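Membrane lipoprotein family protein (Aeropyrum pernix, PDB 4PEV) binds adenosine and probably serves as the membrane-attached solute-binding component of an ABC transporter, perhaps for nucleosides. Local coordinates at residues A81-V86 and A304-I309; L235-A240 and V266-A271; G261-V266 and Q291-S296. All coordinates share one frame; numbering follows the deposited sequence.

Contact 1 of 3, residues A81-V86 and A304-I309; sequences AEELGV and AVYTAI
The ring of Tyr306 and the carboxylate of Glu83 are the flat groups here, and they meet obliquely, their planes 66° apart. The contact runs through the phenol oxygen: Tyr306 OH gives a weak hydrogen bond of 2.8 Å to Glu83 OE2, and the two side chains cross at about a right angle. Leu84 comes in beside them, Leu84 CD2 lying 3.5 Å from Tyr306 OH and Leu84 CG 4.3 Å from Tyr306 CE1, again at a slant to the ring. The phenol oxygen gives its weak bond to Glu83 and lies against the Leu84 methyl. Outside the two segments, Arg79 makes a cation-pi contact with the same ring, and the Tyr306 side chain also packs on Ala80.

The CB of Tyr306 does not aim at residues 81-86; it is the trans first torsion, with CG anti to the backbone N (chi1 180°), that carries the ring across. Further in, Val86 CG1 meets Ile309 CG2 at 4.1 Å, two methyls of buried side chains. Between Leu84 and Val86 the chain leaves the helix at Gly85, whose positive phi suits glycine and turns the backbone toward strand 87-91. The polar pair sits at the more exposed end, whereas Val86 and Ile309 are buried.

Helix 301-313 also rests on strands 137-141 and 152-157 through Ala304 and Ala308. Two helices packed side by side over a parallel sheet, one of them linking neighbouring strands 54-59 and 87-91, is the layered alpha/beta build of one lobe of a type I periplasmic binding protein.

Contact 2 of 3, residues L235-A240 and V266-A271; sequences LGKTTA and VKEAAA
Lys237 and Glu268 reach for each other across the surface between two helices, and theirs is the one contact within 4.5 Å between these two segments. Lys237 NZ stands 3.6 Å from Glu268 OE1, a long salt bridge with no hydrogen bond in it, so the attraction is probably more electrostatic than directional. The two side chains cross at about a right angle. Lys237 starts with CG anti to the backbone N (chi1 -166°) and then bends at its third and fourth torsions, which swings the ammonium toward the acid although its CB does not point there. Glu268 aims its CB at the lysine and is kinked at its second torsion.

One shell out, the lysine chain is flanked by Asn264 and Ala265, on the same helix as Glu268, and Lys237 NZ lies 3.7 Å from Asn264 CB. Ala240 packs on Ala265. Within 235-240, Leu235 O accepts from Thr239 N and also meets two hydroxyls: Thr239 OG1 bonds to it at 2.6 Å, tilted 28° from the carbonyl plane, while Thr238 OG1 approaches Leu235 O from above that plane at 3.2 Å, a poorer direction. Asp232 OD1, just before the segment, accepts from Leu235 N.

Helix 233-245 leads from strand 222-226 into strand 248-254, and helix 258-271 leads on to strand 277-282. Adjacent connecting helices, lying on the parallel strands of the mixed sheet, fit the beta-alpha-beta build of a type I periplasmic-binding-protein lobe.

Contact 3 of 3, residues G261-V266 and Q291-S296; sequences GMFNAV and QTIIIS
Thr292, at the threshold of strand 293-299, touches the helix in two ways. Thr292 CB lies 4.1 Å from Val266 CG1, the two side chains sliding past each other in opposite directions. Its hydroxyl looks to a water that donates both to Thr292 OG1 (2.7 Å) and to Phe263 O (3.1 Å), bridging side chain and helix backbone. The same oxygen has a direct hydrogen-bonding partner in Asp289 OD2, so the water supplements a hold already in place.

Ile293 follows with the main apolar contact. Ile293 CD1 stands over the centre of the Phe263 ring, 3.8 Å from the centroid and only 6° off the normal, a CH-pi contact made squarely on one face. Ile293 CG1 reaches over one side of the ring, 4.0 Å from Phe263 CD1, and the two side chains cross at about a right angle. His259 meets the phenylalanine edge-to-face, and Ser278 of the neighbouring strand also touches it. Shortening Phe263 to an alanine would probably leave the Ile293 methyl and the His259 ring without their aromatic partner and open a gap between helix and strand.

Past Ile293 the strand turns to other neighbours: Ile294 and Ile295 pack on helix 358-372, and Ser296 OG binds Glu286 OE1 and Gln285 N.

The side chain of Phe263 is about 9 Å from the bound adenosine, and so not in direct contact with it. Dispersion and CH-pi contact carry the join between helix and strand, and the buried Thr292 hydroxyl and Phe263 carbonyl are met by the bridging water, with Asp289 as a further partner of Thr292.

Contacts 2 and 3 are neighbours, their centres 8 Å apart, and both use helix 258-271: one side of it faces helix 233-245, another faces strand 293-299. Val266 lies in a segment of each, though it makes its contact in contact 3. Contact 3 is core, all its touching residues buried, and works through methyls, a ring face and one water; contact 2 is a surface contact resting on opposite charges. Contact 1 belongs to the other lobe, with its centre about 37 Å from that of contact 2, and mixes both characters, a polar pair outside and aliphatic methyls within. In sequence, strand 293-299 of contact 3 runs directly on to helix 301-313 of contact 1, tying the lobes together.

Contact 1 of 3, residues A81-V86 and A304-I309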
ATOM      1  N   ALA C  81      10.740  -3.156  19.752  1.00 33.05           N
ATOM      2  CA  ALA C  81      10.647  -2.875  21.187  1.00 33.32           C
ATOM      3  C   ALA C  81      10.738  -4.145  22.009  1.00 34.07           C
ATOM      4  O   ALA C  81      11.523  -4.215  22.943  1.00 34.15           O
ATOM      5  CB  ALA C  81       9.352  -2.151  21.514  1.00 33.07           C
ATOM      6  N   GLU C  82       9.940  -5.149  21.649  1.00 36.16           N
ATOM      7  CA  GLU C  82       9.859  -6.369  22.436  1.00 38.09           C
ATOM      8  C   GLU C  82      11.037  -7.306  22.175  1.00 39.50           C
ATOM      9  O   GLU C  82      11.658  -7.754  23.122  1.00 41.03           O
ATOM     10  CB  GLU C  82       8.512  -7.068  22.210  1.00 39.84           C
ATOM     11  CG  GLU C  82       8.338  -8.439  22.880  1.00 42.71           C
ATOM     12  CD  GLU C  82       8.568  -8.473  24.404  1.00 45.13           C
ATOM     13  OE1 GLU C  82       9.066  -9.514  24.890  1.00 48.34           O
ATOM     14  OE2 GLU C  82       8.253  -7.502  25.136  1.00 43.84           O
ATOM     15  N   GLU C  83      11.355  -7.596  20.914  1.00 41.11           N
ATOM     16  CA  GLU C  83      12.421  -8.560  20.603  1.00 42.15           C
ATOM     17  C   GLU C  83      13.820  -8.012  20.895  1.00 41.30           C
ATOM     18  O   GLU C  83      14.629  -8.688  21.504  1.00 41.53           O
ATOM     19  CB  GLU C  83      12.366  -9.011  19.142  1.00 47.02           C
ATOM     20  CG  GLU C  83      11.289 -10.038  18.808  1.00 52.35           C
ATOM     21  CD  GLU C  83      11.223 -10.373  17.308  1.00 58.32           C
ATOM     22  OE1 GLU C  83      10.130 -10.753  16.814  1.00 61.52           O
ATOM     23  OE2 GLU C  83      12.259 -10.252  16.610  1.00 60.05           O
ATOM     24  N   LEU C  84      14.111  -6.792  20.456  1.00 41.92           N
ATOM     25  CA  LEU C  84      15.466  -6.215  20.606  1.00 39.48           C
ATOM     26  C   LEU C  84      15.645  -5.324  21.833  1.00 35.98           C
ATOM     27  O   LEU C  84      16.756  -4.930  22.122  1.00 33.36           O
ATOM     28  CB  LEU C  84      15.857  -5.410  19.362  1.00 39.73           C
ATOM     29  CG  LEU C  84      15.534  -6.050  18.013  1.00 40.86           C
ATOM     30  CD1 LEU C  84      16.095  -5.211  16.880  1.00 41.29           C
ATOM     31  CD2 LEU C  84      16.057  -7.476  17.946  1.00 41.49           C
ATOM     32  N   GLY C  85      14.561  -4.978  22.521  1.00 34.92           N
ATOM     33  CA  GLY C  85      14.645  -4.250  23.789  1.00 33.82           C
ATOM     34  C   GLY C  85      14.740  -2.734  23.706  1.00 33.94           C
ATOM     35  O   GLY C  85      15.035  -2.083  24.711  1.00 35.96           O
ATOM     36  N   VAL C  86      14.447  -2.160  22.542  1.00 32.49           N
ATOM     37  CA  VAL C  86      14.613  -0.715  22.333  1.00 32.58           C
ATOM     38  C   VAL C  86      13.407   0.089  22.853  1.00 34.31           C
ATOM     39  O   VAL C  86      12.316  -0.465  23.030  1.00 34.19           O
ATOM     40  CB  VAL C  86      14.899  -0.368  20.841  1.00 31.54           C
ATOM     41  CG1 VAL C  86      15.657  -1.487  20.148  1.00 32.01           C
ATOM     42  CG2 VAL C  86      13.640  -0.083  20.059  1.00 31.16           C
ATOM     43  N   ALA C 304      10.669  -3.088   6.878  1.00 30.11           N
ATOM     44  CA  ALA C 304      11.553  -1.922   6.709  1.00 30.43           C
ATOM     45  C   ALA C 304      11.943  -1.369   8.071  1.00 30.31           C
ATOM     46  O   ALA C 304      13.122  -1.383   8.429  1.00 30.60           O
ATOM     47  CB  ALA C 304      10.882  -0.833   5.880  1.00 30.55           C
ATOM     48  N   VAL C 305      10.937  -0.926   8.830  1.00 29.62           N
ATOM     49  CA  VAL C 305      11.144  -0.295  10.135  1.00 29.65           C
ATOM     50  C   VAL C 305      11.938  -1.199  11.055  1.00 30.26           C
ATOM     51  O   VAL C 305      12.867  -0.741  11.719  1.00 29.94           O
ATOM     52  CB  VAL C 305       9.807   0.036  10.839  1.00 30.11           C
ATOM     53  CG1 VAL C 305      10.022   0.434  12.297  1.00 30.13           C
ATOM     54  CG2 VAL C 305       9.073   1.146  10.112  1.00 30.68           C
ATOM     55  N   TYR C 306      11.562  -2.475  11.097  1.00 31.01           N
ATOM     56  CA  TYR C 306      12.233  -3.453  11.958  1.00 32.91           C
ATOM     57  C   TYR C 306      13.703  -3.703  11.541  1.00 33.32           C
ATOM     58  O   TYR C 306      14.585  -3.813  12.391  1.00 34.32           O
ATOM     59  CB  TYR C 306      11.458  -4.786  11.974  1.00 34.87           C
ATOM     60  CG  TYR C 306      12.126  -5.818  12.844  1.00 35.59           C
ATOM     61  CD1 TYR C 306      11.892  -5.838  14.200  1.00 37.41           C
ATOM     62  CD2 TYR C 306      13.035  -6.729  12.319  1.00 34.60           C
ATOM     63  CE1 TYR C 306      12.521  -6.755  15.018  1.00 38.01           C
ATOM     64  CE2 TYR C 306      13.672  -7.640  13.130  1.00 34.82           C
ATOM     65  CZ  TYR C 306      13.405  -7.646  14.478  1.00 36.65           C
ATOM     66  OH  TYR C 306      14.011  -8.539  15.326  1.00 40.32           O
ATOM     67  N   THR C 307      13.953  -3.802  10.238  1.00 32.09           N
ATOM     68  CA  THR C 307      15.298  -3.970   9.716  1.00 31.04           C
ATOM     69  C   THR C 307      16.151  -2.745  10.027  1.00 30.24           C
ATOM     70  O   THR C 307      17.254  -2.864  10.529  1.00 30.20           O
ATOM     71  CB  THR C 307      15.250  -4.239   8.195  1.00 31.70           C
ATOM     72  OG1 THR C 307      14.665  -5.533   7.976  1.00 31.16           O
ATOM     73  CG2 THR C 307      16.636  -4.198   7.569  1.00 30.72           C
ATOM     74  N   ALA C 308      15.636  -1.560   9.747  1.00 30.25           N
ATOM     75  CA  ALA C 308      16.384  -0.323  10.047  1.00 29.97           C
ATOM     76  C   ALA C 308      16.745  -0.165  11.535  1.00 30.40           C
ATOM     77  O   ALA C 308      17.794   0.389  11.869  1.00 30.73           O
ATOM     78  CB  ALA C 308      15.605   0.892   9.569  1.00 29.53           C
ATOM     79  N   ILE C 309      15.866  -0.628  12.420  1.00 30.38           N
ATOM     80  CA  ILE C 309      16.110  -0.564  13.852  1.00 29.84           C
ATOM     81  C   ILE C 309      17.105  -1.627  14.294  1.00 30.34           C
ATOM     82  O   ILE C 309      17.949  -1.372  15.161  1.00 27.96           O
ATOM     83  CB  ILE C 309      14.809  -0.741  14.639  1.00 29.21           C
ATOM     84  CG1 ILE C 309      13.910   0.460  14.398  1.00 30.22           C
ATOM     85  CG2 ILE C 309      15.089  -0.860  16.127  1.00 28.59           C
ATOM     86  CD1 ILE C 309      12.485   0.257  14.844  1.00 29.94           C
TER

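Contact 2 of 3, residues L235-A240 and V266-A271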
ATOM      1  N   LEU C 235     -14.566  11.442   3.041  1.00 30.02           N
ATOM      2  CA  LEU C 235     -14.272  11.748   1.646  1.00 30.34           C
ATOM      3  C   LEU C 235     -14.011  10.462   0.851  1.00 29.75           C
ATOM      4  O   LEU C 235     -14.350  10.368  -0.325  1.00 30.22           O
ATOM      5  CB  LEU C 235     -13.057  12.689   1.562  1.00 30.91           C
ATOM      6  CG  LEU C 235     -12.540  13.082   0.174  1.00 30.58           C
ATOM      7  CD1 LEU C 235     -13.640  13.725  -0.653  1.00 30.18           C
ATOM      8  CD2 LEU C 235     -11.332  14.000   0.299  1.00 30.93           C
ATOM      9  N   GLY C 236     -13.396   9.480   1.497  1.00 29.50           N
ATOM     10  CA  GLY C 236     -13.215   8.167   0.900  1.00 30.06           C
ATOM     11  C   GLY C 236     -14.529   7.481   0.566  1.00 30.29           C
ATOM     12  O   GLY C 236     -14.638   6.841  -0.472  1.00 29.58           O
ATOM     13  N   LYS C 237     -15.523   7.623   1.440  1.00 31.40           N
ATOM     14  CA  LYS C 237     -16.841   7.030   1.226  1.00 32.61           C
ATOM     15  C   LYS C 237     -17.612   7.734   0.109  1.00 31.81           C
ATOM     16  O   LYS C 237     -18.160   7.066  -0.754  1.00 32.55           O
ATOM     17  CB  LYS C 237     -17.659   7.029   2.522  1.00 35.23           C
ATOM     18  CG  LYS C 237     -18.898   6.138   2.456  1.00 39.39           C
ATOM     19  CD  LYS C 237     -19.845   6.291   3.652  1.00 42.31           C
ATOM     20  CE  LYS C 237     -19.178   5.884   4.965  1.00 46.83           C
ATOM     21  NZ  LYS C 237     -20.096   5.077   5.836  1.00 49.14           N
ATOM     22  N   THR C 238     -17.657   9.067   0.114  1.00 31.17           N
ATOM     23  CA  THR C 238     -18.392   9.795  -0.933  1.00 31.24           C
ATOM     24  C   THR C 238     -17.773   9.551  -2.296  1.00 30.64           C
ATOM     25  O   THR C 238     -18.492   9.384  -3.280  1.00 32.61           O
ATOM     26  CB  THR C 238     -18.462  11.326  -0.719  1.00 31.03           C
ATOM     27  OG1 THR C 238     -17.140  11.879  -0.697  1.00 33.97           O
ATOM     28  CG2 THR C 238     -19.179  11.668   0.560  1.00 30.38           C
ATOM     29  N   THR C 239     -16.448   9.538  -2.365  1.00 29.48           N
ATOM     30  CA  THR C 239     -15.781   9.243  -3.624  1.00 29.83           C
ATOM     31  C   THR C 239     -16.263   7.904  -4.172  1.00 30.46           C
ATOM     32  O   THR C 239     -16.641   7.818  -5.338  1.00 31.90           O
ATOM     33  CB  THR C 239     -14.249   9.194  -3.485  1.00 29.50           C
ATOM     34  OG1 THR C 239     -13.781  10.407  -2.890  1.00 28.71           O
ATOM     35  CG2 THR C 239     -13.589   9.003  -4.858  1.00 29.42           C
ATOM     36  N   ALA C 240     -16.268   6.883  -3.311  1.00 30.91           N
ATOM     37  CA  ALA C 240     -16.679   5.524  -3.677  1.00 30.67           C
ATOM     38  C   ALA C 240     -18.130   5.443  -4.097  1.00 32.70           C
ATOM     39  O   ALA C 240     -18.444   4.725  -5.031  1.00 34.13           O
ATOM     40  CB  ALA C 240     -16.424   4.556  -2.537  1.00 29.42           C
ATOM     41  N   VAL C 266     -18.713   0.143  -0.065  1.00 29.50           N
ATOM     42  CA  VAL C 266     -18.909  -1.143  -0.738  1.00 29.90           C
ATOM     43  C   VAL C 266     -19.781  -2.066   0.128  1.00 30.71           C
ATOM     44  O   VAL C 266     -20.542  -2.875  -0.405  1.00 31.47           O
ATOM     45  CB  VAL C 266     -17.542  -1.808  -1.100  1.00 30.13           C
ATOM     46  CG1 VAL C 266     -17.717  -3.169  -1.769  1.00 29.89           C
ATOM     47  CG2 VAL C 266     -16.725  -0.892  -1.994  1.00 29.71           C
ATOM     48  N   LYS C 267     -19.694  -1.941   1.455  1.00 32.16           N
ATOM     49  CA  LYS C 267     -20.589  -2.696   2.354  1.00 33.41           C
ATOM     50  C   LYS C 267     -22.059  -2.336   2.149  1.00 33.71           C
ATOM     51  O   LYS C 267     -22.925  -3.206   2.099  1.00 32.92           O
ATOM     52  CB  LYS C 267     -20.248  -2.441   3.819  1.00 34.92           C
ATOM     53  CG  LYS C 267     -18.924  -3.022   4.272  1.00 38.01           C
ATOM     54  CD  LYS C 267     -18.923  -3.396   5.743  1.00 39.91           C
ATOM     55  CE  LYS C 267     -18.912  -2.177   6.649  1.00 42.42           C
ATOM     56  NZ  LYS C 267     -19.683  -2.458   7.900  1.00 44.62           N
ATOM     57  N   GLU C 268     -22.332  -1.041   2.030  1.00 35.02           N
ATOM     58  CA  GLU C 268     -23.701  -0.553   2.019  1.00 36.24           C
ATOM     59  C   GLU C 268     -24.261  -0.873   0.640  1.00 34.56           C
ATOM     60  O   GLU C 268     -25.419  -1.205   0.522  1.00 35.65           O
ATOM     61  CB  GLU C 268     -23.797   0.935   2.459  1.00 40.49           C
ATOM     62  CG  GLU C 268     -22.643   1.350   3.403  1.00 45.56           C
ATOM     63  CD  GLU C 268     -22.952   2.278   4.593  1.00 50.87           C
ATOM     64  OE1 GLU C 268     -22.237   2.139   5.630  1.00 51.46           O
ATOM     65  OE2 GLU C 268     -23.844   3.159   4.502  1.00 52.88           O
ATOM     66  N   ALA C 269     -23.415  -0.872  -0.390  1.00 34.92           N
ATOM     67  CA  ALA C 269     -23.774  -1.461  -1.707  1.00 32.23           C
ATOM     68  C   ALA C 269     -24.134  -2.966  -1.632  1.00 30.26           C
ATOM     69  O   ALA C 269     -25.166  -3.380  -2.148  1.00 29.21           O
ATOM     70  CB  ALA C 269     -22.658  -1.237  -2.722  1.00 29.67           C
ATOM     71  N   ALA C 270     -23.294  -3.777  -1.002  1.00 28.96           N
ATOM     72  CA  ALA C 270     -23.590  -5.209  -0.859  1.00 29.82           C
ATOM     73  C   ALA C 270     -24.907  -5.418  -0.076  1.00 30.49           C
ATOM     74  O   ALA C 270     -25.717  -6.289  -0.397  1.00 29.52           O
ATOM     75  CB  ALA C 270     -22.425  -5.930  -0.195  1.00 28.93           C
ATOM     76  N   ALA C 271     -25.128  -4.573   0.921  1.00 33.05           N
ATOM     77  CA  ALA C 271     -26.395  -4.546   1.668  1.00 35.25           C
ATOM     78  C   ALA C 271     -27.610  -4.177   0.800  1.00 35.21           C
ATOM     79  O   ALA C 271     -28.706  -4.650   1.068  1.00 37.30           O
ATOM     80  CB  ALA C 271     -26.288  -3.583   2.855  1.00 35.69           C
TER

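Contact 3 of 3, residues G261-V266 and Q291-S296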
ATOM      1  N   GLY C 261     -13.306   4.432   4.430  1.00 26.28           N
ATOM      2  CA  GLY C 261     -14.591   4.907   3.928  1.00 25.66           C
ATOM      3  C   GLY C 261     -14.981   4.159   2.673  1.00 25.74           C
ATOM      4  O   GLY C 261     -16.133   3.789   2.488  1.00 26.50           O
HETATM    5  N   MSE C 262     -14.019   3.930   1.798  1.00 25.25           N
HETATM    6  CA  MSE C 262     -14.286   3.140   0.611  1.00 26.20           C
HETATM    7  C   MSE C 262     -14.884   1.808   0.990  1.00 24.74           C
HETATM    8  O   MSE C 262     -15.894   1.408   0.432  1.00 23.46           O
HETATM    9  CB  MSE C 262     -12.979   2.949  -0.144  1.00 27.34           C
HETATM   10  CG  MSE C 262     -13.183   2.323  -1.507  1.00 28.66           C
HETATM   11 SE   MSE C 262     -11.458   1.573  -2.085  1.00 31.90          SE
HETATM   12  CE  MSE C 262     -11.387  -0.071  -0.988  1.00 31.49           C
ATOM     13  N   PHE C 263     -14.261   1.118   1.945  1.00 24.56           N
ATOM     14  CA  PHE C 263     -14.739  -0.176   2.418  1.00 24.30           C
ATOM     15  C   PHE C 263     -16.175  -0.078   2.863  1.00 25.15           C
ATOM     16  O   PHE C 263     -16.987  -0.956   2.560  1.00 25.82           O
ATOM     17  CB  PHE C 263     -13.955  -0.666   3.625  1.00 24.00           C
ATOM     18  CG  PHE C 263     -12.557  -1.115   3.328  1.00 24.20           C
ATOM     19  CD1 PHE C 263     -12.196  -1.607   2.084  1.00 24.14           C
ATOM     20  CD2 PHE C 263     -11.605  -1.111   4.345  1.00 24.11           C
ATOM     21  CE1 PHE C 263     -10.896  -2.038   1.852  1.00 24.80           C
ATOM     22  CE2 PHE C 263     -10.313  -1.555   4.125  1.00 23.94           C
ATOM     23  CZ  PHE C 263      -9.954  -2.012   2.876  1.00 24.40           C
ATOM     24  N   ASN C 264     -16.486   0.979   3.599  1.00 25.35           N
ATOM     25  CA  ASN C 264     -17.834   1.150   4.101  1.00 26.39           C
ATOM     26  C   ASN C 264     -18.842   1.426   3.003  1.00 26.90           C
ATOM     27  O   ASN C 264     -19.978   1.026   3.117  1.00 27.74           O
ATOM     28  CB  ASN C 264     -17.872   2.216   5.179  1.00 26.68           C
ATOM     29  CG  ASN C 264     -17.094   1.807   6.411  1.00 27.06           C
ATOM     30  OD1 ASN C 264     -17.029   0.636   6.773  1.00 27.40           O
ATOM     31  ND2 ASN C 264     -16.499   2.779   7.062  1.00 28.75           N
ATOM     32  N   ALA C 265     -18.417   2.071   1.928  1.00 28.25           N
ATOM     33  CA  ALA C 265     -19.297   2.340   0.800  1.00 29.03           C
ATOM     34  C   ALA C 265     -19.683   1.053   0.056  1.00 29.85           C
ATOM     35  O   ALA C 265     -20.839   0.899  -0.391  1.00 28.96           O
ATOM     36  CB  ALA C 265     -18.629   3.320  -0.151  1.00 29.42           C
ATOM     37  N   VAL C 266     -18.713   0.143  -0.065  1.00 29.50           N
ATOM     38  CA  VAL C 266     -18.909  -1.143  -0.738  1.00 29.90           C
ATOM     39  C   VAL C 266     -19.781  -2.066   0.128  1.00 30.71           C
ATOM     40  O   VAL C 266     -20.542  -2.875  -0.405  1.00 31.47           O
ATOM     41  CB  VAL C 266     -17.542  -1.808  -1.100  1.00 30.13           C
ATOM     42  CG1 VAL C 266     -17.717  -3.169  -1.769  1.00 29.89           C
ATOM     43  CG2 VAL C 266     -16.725  -0.892  -1.994  1.00 29.71           C
ATOM     44  N   GLN C 291     -16.682 -10.557   3.568  1.00 33.46           N
ATOM     45  CA  GLN C 291     -17.631 -10.784   2.493  1.00 35.16           C
ATOM     46  C   GLN C 291     -17.280  -9.921   1.295  1.00 32.46           C
ATOM     47  O   GLN C 291     -17.343 -10.380   0.165  1.00 32.82           O
ATOM     48  CB  GLN C 291     -19.060 -10.467   2.950  1.00 40.55           C
ATOM     49  CG  GLN C 291     -19.692 -11.517   3.864  1.00 46.17           C
ATOM     50  CD  GLN C 291     -20.604 -10.904   4.927  1.00 52.99           C
ATOM     51  OE1 GLN C 291     -20.301  -9.846   5.487  1.00 59.51           O
ATOM     52  NE2 GLN C 291     -21.719 -11.573   5.215  1.00 53.79           N
ATOM     53  N   THR C 292     -16.892  -8.676   1.544  1.00 31.03           N
ATOM     54  CA  THR C 292     -16.555  -7.737   0.460  1.00 30.64           C
ATOM     55  C   THR C 292     -15.043  -7.497   0.225  1.00 28.31           C
ATOM     56  O   THR C 292     -14.646  -7.130  -0.886  1.00 27.54           O
ATOM     57  CB  THR C 292     -17.265  -6.375   0.665  1.00 31.63           C
ATOM     58  OG1 THR C 292     -16.795  -5.741   1.870  1.00 30.87           O
ATOM     59  CG2 THR C 292     -18.805  -6.574   0.723  1.00 32.02           C
ATOM     60  N   ILE C 293     -14.213  -7.684   1.251  1.00 26.23           N
ATOM     61  CA  ILE C 293     -12.778  -7.413   1.121  1.00 26.00           C
ATOM     62  C   ILE C 293     -12.112  -8.717   0.758  1.00 25.25           C
ATOM     63  O   ILE C 293     -11.759  -9.501   1.616  1.00 24.86           O
ATOM     64  CB  ILE C 293     -12.163  -6.788   2.397  1.00 24.97           C
ATOM     65  CG1 ILE C 293     -12.926  -5.515   2.752  1.00 25.58           C
ATOM     66  CG2 ILE C 293     -10.699  -6.422   2.179  1.00 23.77           C
ATOM     67  CD1 ILE C 293     -12.628  -4.963   4.132  1.00 26.15           C
ATOM     68  N   ILE C 294     -11.944  -8.936  -0.534  1.00 25.98           N
ATOM     69  CA  ILE C 294     -11.617 -10.269  -1.041  1.00 26.91           C
ATOM     70  C   ILE C 294     -10.110 -10.587  -1.022  1.00 26.12           C
ATOM     71  O   ILE C 294      -9.728 -11.746  -0.951  1.00 26.49           O
ATOM     72  CB  ILE C 294     -12.230 -10.448  -2.446  1.00 27.80           C
ATOM     73  CG1 ILE C 294     -12.438 -11.924  -2.772  1.00 28.86           C
ATOM     74  CG2 ILE C 294     -11.393  -9.752  -3.509  1.00 29.19           C
ATOM     75  CD1 ILE C 294     -12.972 -12.159  -4.171  1.00 28.90           C
ATOM     76  N   ILE C 295      -9.266  -9.561  -1.067  1.00 26.10           N
ATOM     77  CA  ILE C 295      -7.822  -9.739  -1.127  1.00 27.36           C
ATOM     78  C   ILE C 295      -7.128  -8.435  -0.763  1.00 28.11           C
ATOM     79  O   ILE C 295      -7.755  -7.388  -0.758  1.00 28.98           O
ATOM     80  CB  ILE C 295      -7.372 -10.213  -2.537  1.00 27.79           C
ATOM     81  CG1 ILE C 295      -5.961 -10.812  -2.498  1.00 28.70           C
ATOM     82  CG2 ILE C 295      -7.438  -9.078  -3.549  1.00 27.44           C
ATOM     83  CD1 ILE C 295      -5.757 -11.942  -3.487  1.00 29.66           C
ATOM     84  N   SER C 296      -5.840  -8.492  -0.453  1.00 29.81           N
ATOM     85  CA  SER C 296      -5.087  -7.288  -0.107  1.00 30.81           C
ATOM     86  C   SER C 296      -3.705  -7.306  -0.739  1.00 31.94           C
ATOM     87  O   SER C 296      -3.002  -8.327  -0.685  1.00 33.39           O
ATOM     88  CB  SER C 296      -4.949  -7.155   1.424  1.00 30.33           C
ATOM     89  OG  SER C 296      -6.220  -7.143   2.073  1.00 30.04           O
TER
HETATM   90  O   HOH W   1     -15.424  -3.446   1.743  1.00 20.93           O